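Local coordinates for SVS_variant_AS1 (Streptomyces sp. CWA1, PDB 6TJA), which probably cyclises geranylgeranyl diphosphate to the diterpene spiroviolene, as an engineered, ancestrally reconstructed class I terpene cyclase, at residues A[35-47]-A[125-137]. Sequence-based numbering, arbitrary orientation.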
ATOM      1  N   TRP A  35      22.305  18.190  -3.768  1.00 44.23           N
ATOM      2  CA  TRP A  35      20.838  18.144  -3.477  1.00 40.07           C
ATOM      3  C   TRP A  35      20.603  18.044  -1.968  1.00 41.76           C
ATOM      4  O   TRP A  35      19.678  18.735  -1.472  1.00 40.45           O
ATOM      5  CB  TRP A  35      20.155  16.977  -4.183  1.00 38.06           C
ATOM      6  CG  TRP A  35      18.707  16.790  -3.860  1.00 34.08           C
ATOM      7  CD1 TRP A  35      17.642  17.300  -4.545  1.00 33.33           C
ATOM      8  CD2 TRP A  35      18.160  15.995  -2.797  1.00 31.32           C
ATOM      9  NE1 TRP A  35      16.472  16.870  -3.978  1.00 35.22           N
ATOM     10  CE2 TRP A  35      16.759  16.069  -2.905  1.00 32.79           C
ATOM     11  CE3 TRP A  35      18.711  15.183  -1.805  1.00 33.53           C
ATOM     12  CZ2 TRP A  35      15.907  15.393  -2.036  1.00 35.47           C
ATOM     13  CZ3 TRP A  35      17.873  14.494  -0.958  1.00 34.89           C
ATOM     14  CH2 TRP A  35      16.487  14.606  -1.066  1.00 34.44           C
ATOM     15  N   ILE A  36      21.376  17.180  -1.304  1.00 38.73           N
ATOM     16  CA  ILE A  36      21.265  16.883   0.152  1.00 45.59           C
ATOM     17  C   ILE A  36      21.445  18.189   0.929  1.00 48.78           C
ATOM     18  O   ILE A  36      20.609  18.436   1.807  1.00 48.55           O
ATOM     19  CB  ILE A  36      22.272  15.804   0.607  1.00 43.14           C
ATOM     20  CG1 ILE A  36      21.933  14.431   0.030  1.00 45.67           C
ATOM     21  CG2 ILE A  36      22.358  15.740   2.120  1.00 44.22           C
ATOM     22  CD1 ILE A  36      22.990  13.376   0.301  1.00 44.41           C
ATOM     23  N   ARG A  37      22.488  18.971   0.614  1.00 53.34           N
ATOM     24  CA  ARG A  37      22.821  20.264   1.282  1.00 58.12           C
ATOM     25  C   ARG A  37      21.664  21.263   1.096  1.00 56.57           C
ATOM     26  O   ARG A  37      21.321  21.950   2.075  1.00 58.88           O
ATOM     27  CB  ARG A  37      24.171  20.792   0.773  1.00 64.97           C
ATOM     28  CG  ARG A  37      25.318  19.828   1.058  1.00 68.24           C
ATOM     29  CD  ARG A  37      26.743  20.360   1.003  1.00 67.06           C
ATOM     30  NE  ARG A  37      27.404  19.776   2.168  1.00 70.83           N
ATOM     31  CZ  ARG A  37      28.488  19.001   2.177  1.00 64.75           C
ATOM     32  NH1 ARG A  37      29.137  18.716   1.058  1.00 52.52           N
ATOM     33  NH2 ARG A  37      28.929  18.539   3.344  1.00 58.99           N
ATOM     34  N   ARG A  38      21.026  21.283  -0.073  1.00 50.59           N
ATOM     35  CA  ARG A  38      19.915  22.214  -0.393  1.00 55.57           C
ATOM     36  C   ARG A  38      18.548  21.663   0.050  1.00 54.00           C
ATOM     37  O   ARG A  38      17.578  22.430   0.008  1.00 52.96           O
ATOM     38  CB  ARG A  38      19.906  22.482  -1.900  1.00 67.41           C
ATOM     39  CG  ARG A  38      21.071  23.342  -2.368  1.00 83.04           C
ATOM     40  CD  ARG A  38      21.343  23.239  -3.862  1.00 92.26           C
ATOM     41  NE  ARG A  38      22.445  24.106  -4.268  1.00 97.57           N
ATOM     42  CZ  ARG A  38      23.742  23.905  -4.004  1.00101.71           C
ATOM     43  NH1 ARG A  38      24.163  22.848  -3.323  1.00 96.87           N
ATOM     44  NH2 ARG A  38      24.627  24.785  -4.435  1.00105.67           N
ATOM     45  N   SER A  39      18.439  20.380   0.414  1.00 55.65           N
ATOM     46  CA  SER A  39      17.135  19.658   0.487  1.00 52.02           C
ATOM     47  C   SER A  39      16.261  20.224   1.612  1.00 54.49           C
ATOM     48  O   SER A  39      15.003  20.136   1.475  1.00 49.49           O
ATOM     49  CB  SER A  39      17.314  18.182   0.681  1.00 45.27           C
ATOM     50  OG  SER A  39      17.809  17.893   1.979  1.00 41.49           O
ATOM     51  N   GLY A  40      16.899  20.725   2.682  1.00 48.36           N
ATOM     52  CA  GLY A  40      16.230  21.087   3.946  1.00 45.89           C
ATOM     53  C   GLY A  40      15.966  19.849   4.776  1.00 45.52           C
ATOM     54  O   GLY A  40      15.390  19.960   5.849  1.00 43.65           O
ATOM     55  N   MET A  41      16.373  18.682   4.285  1.00 49.14           N
ATOM     56  CA  MET A  41      16.129  17.372   4.936  1.00 48.50           C
ATOM     57  C   MET A  41      16.949  17.281   6.228  1.00 48.35           C
ATOM     58  O   MET A  41      16.554  16.551   7.152  1.00 46.95           O
ATOM     59  CB  MET A  41      16.541  16.270   3.958  1.00 51.96           C
ATOM     60  CG  MET A  41      16.265  14.867   4.427  1.00 52.92           C
ATOM     61  SD  MET A  41      16.588  13.737   3.063  1.00 46.53           S
ATOM     62  CE  MET A  41      18.379  13.725   3.006  1.00 50.39           C
ATOM     63  N   CYS A  42      18.069  17.997   6.288  1.00 53.90           N
ATOM     64  CA  CYS A  42      19.047  17.925   7.403  1.00 57.63           C
ATOM     65  C   CYS A  42      18.994  19.216   8.241  1.00 64.29           C
ATOM     66  O   CYS A  42      19.115  20.335   7.653  1.00 52.92           O
ATOM     67  CB  CYS A  42      20.432  17.647   6.834  1.00 60.26           C
ATOM     68  SG  CYS A  42      20.524  16.048   5.981  1.00 60.57           S
ATOM     69  N   ALA A  43      18.814  19.051   9.561  1.00 71.71           N
ATOM     70  CA  ALA A  43      18.734  20.121  10.586  1.00 74.31           C
ATOM     71  C   ALA A  43      20.123  20.721  10.877  1.00 75.91           C
ATOM     72  O   ALA A  43      20.199  21.962  11.017  1.00 77.32           O
ATOM     73  CB  ALA A  43      18.101  19.567  11.840  1.00 73.21           C
ATOM     74  N   SER A  44      21.172  19.884  10.962  1.00 70.79           N
ATOM     75  CA  SER A  44      22.560  20.268  11.351  1.00 67.62           C
ATOM     76  C   SER A  44      23.603  19.709  10.362  1.00 67.66           C
ATOM     77  O   SER A  44      23.265  18.813   9.573  1.00 69.79           O
ATOM     78  CB  SER A  44      22.845  19.823  12.767  1.00 65.19           C
ATOM     79  OG  SER A  44      23.394  18.511  12.804  1.00 66.54           O
ATOM     80  N   GLU A  45      24.839  20.216  10.412  1.00 64.89           N
ATOM     81  CA  GLU A  45      25.995  19.728   9.610  1.00 66.30           C
ATOM     82  C   GLU A  45      26.310  18.265   9.970  1.00 56.95           C
ATOM     83  O   GLU A  45      26.621  17.495   9.054  1.00 48.53           O
ATOM     84  CB  GLU A  45      27.215  20.632   9.830  1.00 75.89           C
ATOM     85  CG  GLU A  45      28.437  20.250   8.993  1.00 81.71           C
ATOM     86  CD  GLU A  45      28.281  20.396   7.483  1.00 87.69           C
ATOM     87  OE1 GLU A  45      27.332  21.084   7.037  1.00 91.70           O
ATOM     88  OE2 GLU A  45      29.117  19.826   6.750  1.00 86.07           O
ATOM     89  N   GLU A  46      26.227  17.879  11.243  1.00 56.14           N
ATOM     90  CA  GLU A  46      26.469  16.477  11.681  1.00 64.49           C
ATOM     91  C   GLU A  46      25.521  15.514  10.936  1.00 62.42           C
ATOM     92  O   GLU A  46      25.969  14.405  10.597  1.00 54.52           O
ATOM     93  CB  GLU A  46      26.332  16.354  13.200  1.00 71.33           C
ATOM     94  CG  GLU A  46      26.622  14.947  13.710  1.00 82.17           C
ATOM     95  CD  GLU A  46      26.507  14.769  15.217  1.00 88.40           C
ATOM     96  OE1 GLU A  46      27.566  14.698  15.898  1.00 89.02           O
ATOM     97  OE2 GLU A  46      25.359  14.695  15.711  1.00 74.33           O
ATOM     98  N   GLU A  47      24.261  15.909  10.701  1.00 62.01           N
ATOM     99  CA  GLU A  47      23.229  15.096   9.995  1.00 64.87           C
ATOM    100  C   GLU A  47      23.558  14.990   8.498  1.00 57.32           C
ATOM    101  O   GLU A  47      23.576  13.865   7.996  1.00 53.29           O
ATOM    102  CB  GLU A  47      21.831  15.689  10.165  1.00 70.35           C
ATOM    103  CG  GLU A  47      21.302  15.605  11.581  1.00 77.21           C
ATOM    104  CD  GLU A  47      19.827  15.944  11.701  1.00 85.90           C
ATOM    105  OE1 GLU A  47      19.385  16.205  12.835  1.00 78.57           O
ATOM    106  OE2 GLU A  47      19.120  15.937  10.654  1.00 98.68           O
ATOM    107  N   ARG A 125      10.355  18.381   7.829  1.00 43.43           N
ATOM    108  CA  ARG A 125      11.433  18.715   6.861  1.00 45.11           C
ATOM    109  C   ARG A 125      11.668  17.538   5.894  1.00 42.32           C
ATOM    110  O   ARG A 125      12.281  17.762   4.818  1.00 41.69           O
ATOM    111  CB  ARG A 125      12.697  19.107   7.627  1.00 51.12           C
ATOM    112  CG  ARG A 125      13.265  18.008   8.515  1.00 54.99           C
ATOM    113  CD  ARG A 125      14.572  18.460   9.139  1.00 63.40           C
ATOM    114  NE  ARG A 125      15.337  17.364   9.727  1.00 64.88           N
ATOM    115  CZ  ARG A 125      15.080  16.800  10.905  1.00 59.88           C
ATOM    116  NH1 ARG A 125      14.051  17.198  11.638  1.00 56.05           N
ATOM    117  NH2 ARG A 125      15.854  15.819  11.333  1.00 59.37           N
ATOM    118  N   PHE A 126      11.201  16.327   6.233  1.00 36.26           N
ATOM    119  CA  PHE A 126      11.320  15.153   5.337  1.00 33.52           C
ATOM    120  C   PHE A 126      10.362  15.309   4.153  1.00 33.54           C
ATOM    121  O   PHE A 126      10.670  14.758   3.098  1.00 32.65           O
ATOM    122  CB  PHE A 126      11.148  13.850   6.114  1.00 33.38           C
ATOM    123  CG  PHE A 126      12.400  13.507   6.865  1.00 34.13           C
ATOM    124  CD1 PHE A 126      13.512  13.013   6.194  1.00 37.60           C
ATOM    125  CD2 PHE A 126      12.491  13.720   8.236  1.00 36.21           C
ATOM    126  CE1 PHE A 126      14.703  12.762   6.875  1.00 40.38           C
ATOM    127  CE2 PHE A 126      13.676  13.458   8.919  1.00 37.90           C
ATOM    128  CZ  PHE A 126      14.784  12.992   8.237  1.00 37.18           C
ATOM    129  N   VAL A 127       9.258  16.053   4.307  1.00 29.64           N
ATOM    130  CA  VAL A 127       8.145  16.008   3.313  1.00 31.10           C
ATOM    131  C   VAL A 127       8.547  16.747   2.036  1.00 32.36           C
ATOM    132  O   VAL A 127       8.431  16.151   0.970  1.00 32.15           O
ATOM    133  CB  VAL A 127       6.793  16.454   3.897  1.00 31.88           C
ATOM    134  CG1 VAL A 127       5.832  16.970   2.836  1.00 33.19           C
ATOM    135  CG2 VAL A 127       6.174  15.320   4.694  1.00 32.99           C
ATOM    136  N   PRO A 128       9.020  18.016   2.057  1.00 32.75           N
ATOM    137  CA  PRO A 128       9.373  18.717   0.820  1.00 36.09           C
ATOM    138  C   PRO A 128      10.444  17.963   0.007  1.00 33.82           C
ATOM    139  O   PRO A 128      10.287  17.845  -1.192  1.00 33.57           O
ATOM    140  CB  PRO A 128       9.891  20.104   1.274  1.00 36.89           C
ATOM    141  CG  PRO A 128       9.277  20.272   2.668  1.00 36.83           C
ATOM    142  CD  PRO A 128       9.207  18.871   3.244  1.00 35.87           C
ATOM    143  N   ALA A 129      11.453  17.409   0.675  1.00 31.70           N
ATOM    144  CA  ALA A 129      12.482  16.537   0.060  1.00 33.85           C
ATOM    145  C   ALA A 129      11.832  15.364  -0.709  1.00 35.16           C
ATOM    146  O   ALA A 129      12.205  15.147  -1.900  1.00 31.38           O
ATOM    147  CB  ALA A 129      13.429  16.061   1.135  1.00 34.13           C
ATOM    148  N   LEU A 130      10.905  14.632  -0.068  1.00 30.46           N
ATOM    149  CA  LEU A 130      10.198  13.491  -0.700  1.00 27.91           C
ATOM    150  C   LEU A 130       9.429  14.008  -1.906  1.00 26.78           C
ATOM    151  O   LEU A 130       9.364  13.292  -2.910  1.00 28.26           O
ATOM    152  CB  LEU A 130       9.246  12.795   0.287  1.00 26.81           C
ATOM    153  CG  LEU A 130       8.551  11.552  -0.270  1.00 26.87           C
ATOM    154  CD1 LEU A 130       9.583  10.512  -0.715  1.00 28.20           C
ATOM    155  CD2 LEU A 130       7.589  10.927   0.722  1.00 27.40           C
ATOM    156  N   GLN A 131       8.827  15.191  -1.801  1.00 28.86           N
ATOM    157  CA  GLN A 131       7.953  15.729  -2.878  1.00 29.15           C
ATOM    158  C   GLN A 131       8.798  16.085  -4.107  1.00 28.31           C
ATOM    159  O   GLN A 131       8.260  15.979  -5.236  1.00 30.84           O
ATOM    160  CB  GLN A 131       7.131  16.908  -2.367  1.00 29.51           C
ATOM    161  CG  GLN A 131       5.963  16.472  -1.495  1.00 31.27           C
ATOM    162  CD  GLN A 131       5.070  17.633  -1.150  1.00 29.99           C
ATOM    163  OE1 GLN A 131       5.544  18.640  -0.651  1.00 38.19           O
ATOM    164  NE2 GLN A 131       3.777  17.488  -1.401  1.00 28.96           N
ATOM    165  N   ASP A 132      10.040  16.515  -3.890  1.00 29.01           N
ATOM    166  CA  ASP A 132      11.009  16.845  -4.960  1.00 32.36           C
ATOM    167  C   ASP A 132      11.382  15.549  -5.684  1.00 32.40           C
ATOM    168  O   ASP A 132      11.303  15.500  -6.921  1.00 30.31           O
ATOM    169  CB  ASP A 132      12.273  17.493  -4.391  1.00 35.89           C
ATOM    170  CG  ASP A 132      13.232  17.929  -5.491  1.00 36.89           C
ATOM    171  OD1 ASP A 132      12.888  18.867  -6.257  1.00 37.12           O
ATOM    172  OD2 ASP A 132      14.262  17.284  -5.624  1.00 39.71           O
ATOM    173  N   ILE A 133      11.728  14.512  -4.914  1.00 32.32           N
ATOM    174  CA  ILE A 133      11.982  13.159  -5.466  1.00 29.00           C
ATOM    175  C   ILE A 133      10.755  12.765  -6.278  1.00 27.62           C
ATOM    176  O   ILE A 133      10.935  12.409  -7.434  1.00 26.49           O
ATOM    177  CB  ILE A 133      12.299  12.125  -4.380  1.00 29.82           C
ATOM    178  CG1 ILE A 133      13.644  12.408  -3.711  1.00 29.38           C
ATOM    179  CG2 ILE A 133      12.241  10.727  -4.975  1.00 29.11           C
ATOM    180  CD1 ILE A 133      13.781  11.800  -2.318  1.00 28.01           C
ATOM    181  N   ALA A 134       9.556  12.856  -5.706  1.00 28.30           N
ATOM    182  CA  ALA A 134       8.307  12.448  -6.394  1.00 29.32           C
ATOM    183  C   ALA A 134       8.149  13.213  -7.712  1.00 28.94           C
ATOM    184  O   ALA A 134       7.722  12.590  -8.692  1.00 29.88           O
ATOM    185  CB  ALA A 134       7.108  12.652  -5.513  1.00 28.75           C
ATOM    186  N   ARG A 135       8.450  14.516  -7.719  1.00 32.88           N
ATOM    187  CA  ARG A 135       8.300  15.391  -8.911  1.00 35.60           C
ATOM    188  C   ARG A 135       9.242  14.851 -10.000  1.00 31.80           C
ATOM    189  O   ARG A 135       8.807  14.666 -11.169  1.00 30.96           O
ATOM    190  CB  ARG A 135       8.586  16.850  -8.536  1.00 40.62           C
ATOM    191  CG  ARG A 135       8.489  17.810  -9.718  1.00 51.60           C
ATOM    192  CD  ARG A 135       9.124  19.172  -9.477  1.00 55.22           C
ATOM    193  NE  ARG A 135      10.452  19.082  -8.864  1.00 59.05           N
ATOM    194  CZ  ARG A 135      11.577  18.671  -9.467  1.00 56.09           C
ATOM    195  NH1 ARG A 135      11.580  18.274 -10.737  1.00 51.10           N
ATOM    196  NH2 ARG A 135      12.705  18.651  -8.773  1.00 51.32           N
ATOM    197  N   ARG A 136      10.474  14.533  -9.613  1.00 30.27           N
ATOM    198  CA  ARG A 136      11.448  13.889 -10.527  1.00 32.93           C
ATOM    199  C   ARG A 136      10.831  12.613 -11.117  1.00 30.29           C
ATOM    200  O   ARG A 136      10.874  12.455 -12.344  1.00 30.13           O
ATOM    201  CB  ARG A 136      12.761  13.631  -9.786  1.00 34.68           C
ATOM    202  CG  ARG A 136      13.520  14.908  -9.458  1.00 34.16           C
ATOM    203  CD  ARG A 136      14.650  14.714  -8.474  1.00 36.21           C
ATOM    204  NE  ARG A 136      15.249  15.996  -8.078  1.00 39.61           N
ATOM    205  CZ  ARG A 136      16.382  16.503  -8.554  1.00 36.37           C
ATOM    206  NH1 ARG A 136      17.106  15.881  -9.468  1.00 37.40           N
ATOM    207  NH2 ARG A 136      16.796  17.662  -8.107  1.00 40.59           N
ATOM    208  N   PHE A 137      10.273  11.727 -10.290  1.00 27.63           N
ATOM    209  CA  PHE A 137       9.762  10.405 -10.741  1.00 25.67           C
ATOM    210  C   PHE A 137       8.657  10.638 -11.756  1.00 26.05           C
ATOM    211  O   PHE A 137       8.601   9.896 -12.717  1.00 30.76           O
ATOM    212  CB  PHE A 137       9.253   9.563  -9.574  1.00 25.18           C
ATOM    213  CG  PHE A 137      10.321   8.939  -8.715  1.00 23.94           C
ATOM    214  CD1 PHE A 137      11.662   9.192  -8.933  1.00 25.99           C
ATOM    215  CD2 PHE A 137       9.968   8.115  -7.665  1.00 23.67           C
ATOM    216  CE1 PHE A 137      12.632   8.598  -8.138  1.00 27.47           C
ATOM    217  CE2 PHE A 137      10.936   7.505  -6.888  1.00 25.76           C
ATOM    218  CZ  PHE A 137      12.267   7.742  -7.130  1.00 26.63           C
TER
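A helix-to-helix packing contact in the all-helical class I terpene synthase fold brings Trp35, late in helix 25-38, and Met41, in the turn that follows, onto the first turns of helix 126-140. Trp35 enters as a knob into a hole formed by Ala129, Asp132, Ile133 and Arg136. Its CG lies anti to the backbone N (chi1 175°), which carries the indole out to helix 126-140. There Trp35 NE1 donates to Asp132 OD2 at 2.8 Å (N-H...O 152°), close to the ring plane but from above the carboxylate plane. Arg136 NE reaches Asp132 OD2 at 2.9 Å from the opposite carboxylate face; these two donors should fix the carboxylate's rotation and probably favour its charged form, with Arg135 a further salt-bridge partner. At the six-membered end of the indole, Trp35 CH2 meets methyl groups, 4.0 Å from Ala129 CB and 4.1 Å from Ile133 CD1, and Leu78 of helix 70-91 also touches this tryptophan. Past Gly40, whose positive phi turns the chain out of the helix, Met41 CG comes to 3.6 Å from Phe126 CE1, and the methionine sulfur makes an oblique Met-aromatic contact with that ring.

At the other end, Arg125 runs extended from CG to NE along the turn, its guanidinium between Ala43 CB over one face and Phe126 CE2 over the other. Arg125 NH2 makes a weak hydrogen bond to Glu47 OE2 within a salt bridge, and that oxygen also accepts weakly from Ala43 N. A leucine in place of Arg125 would probably leave Glu47 without this positive mate and the Met41 carbonyl without its side-chain donor. That donor, Arg125 NE, meets Met41 O at 3.0 Å from above the carbonyl plane, with a bent N-H...O angle of 137°.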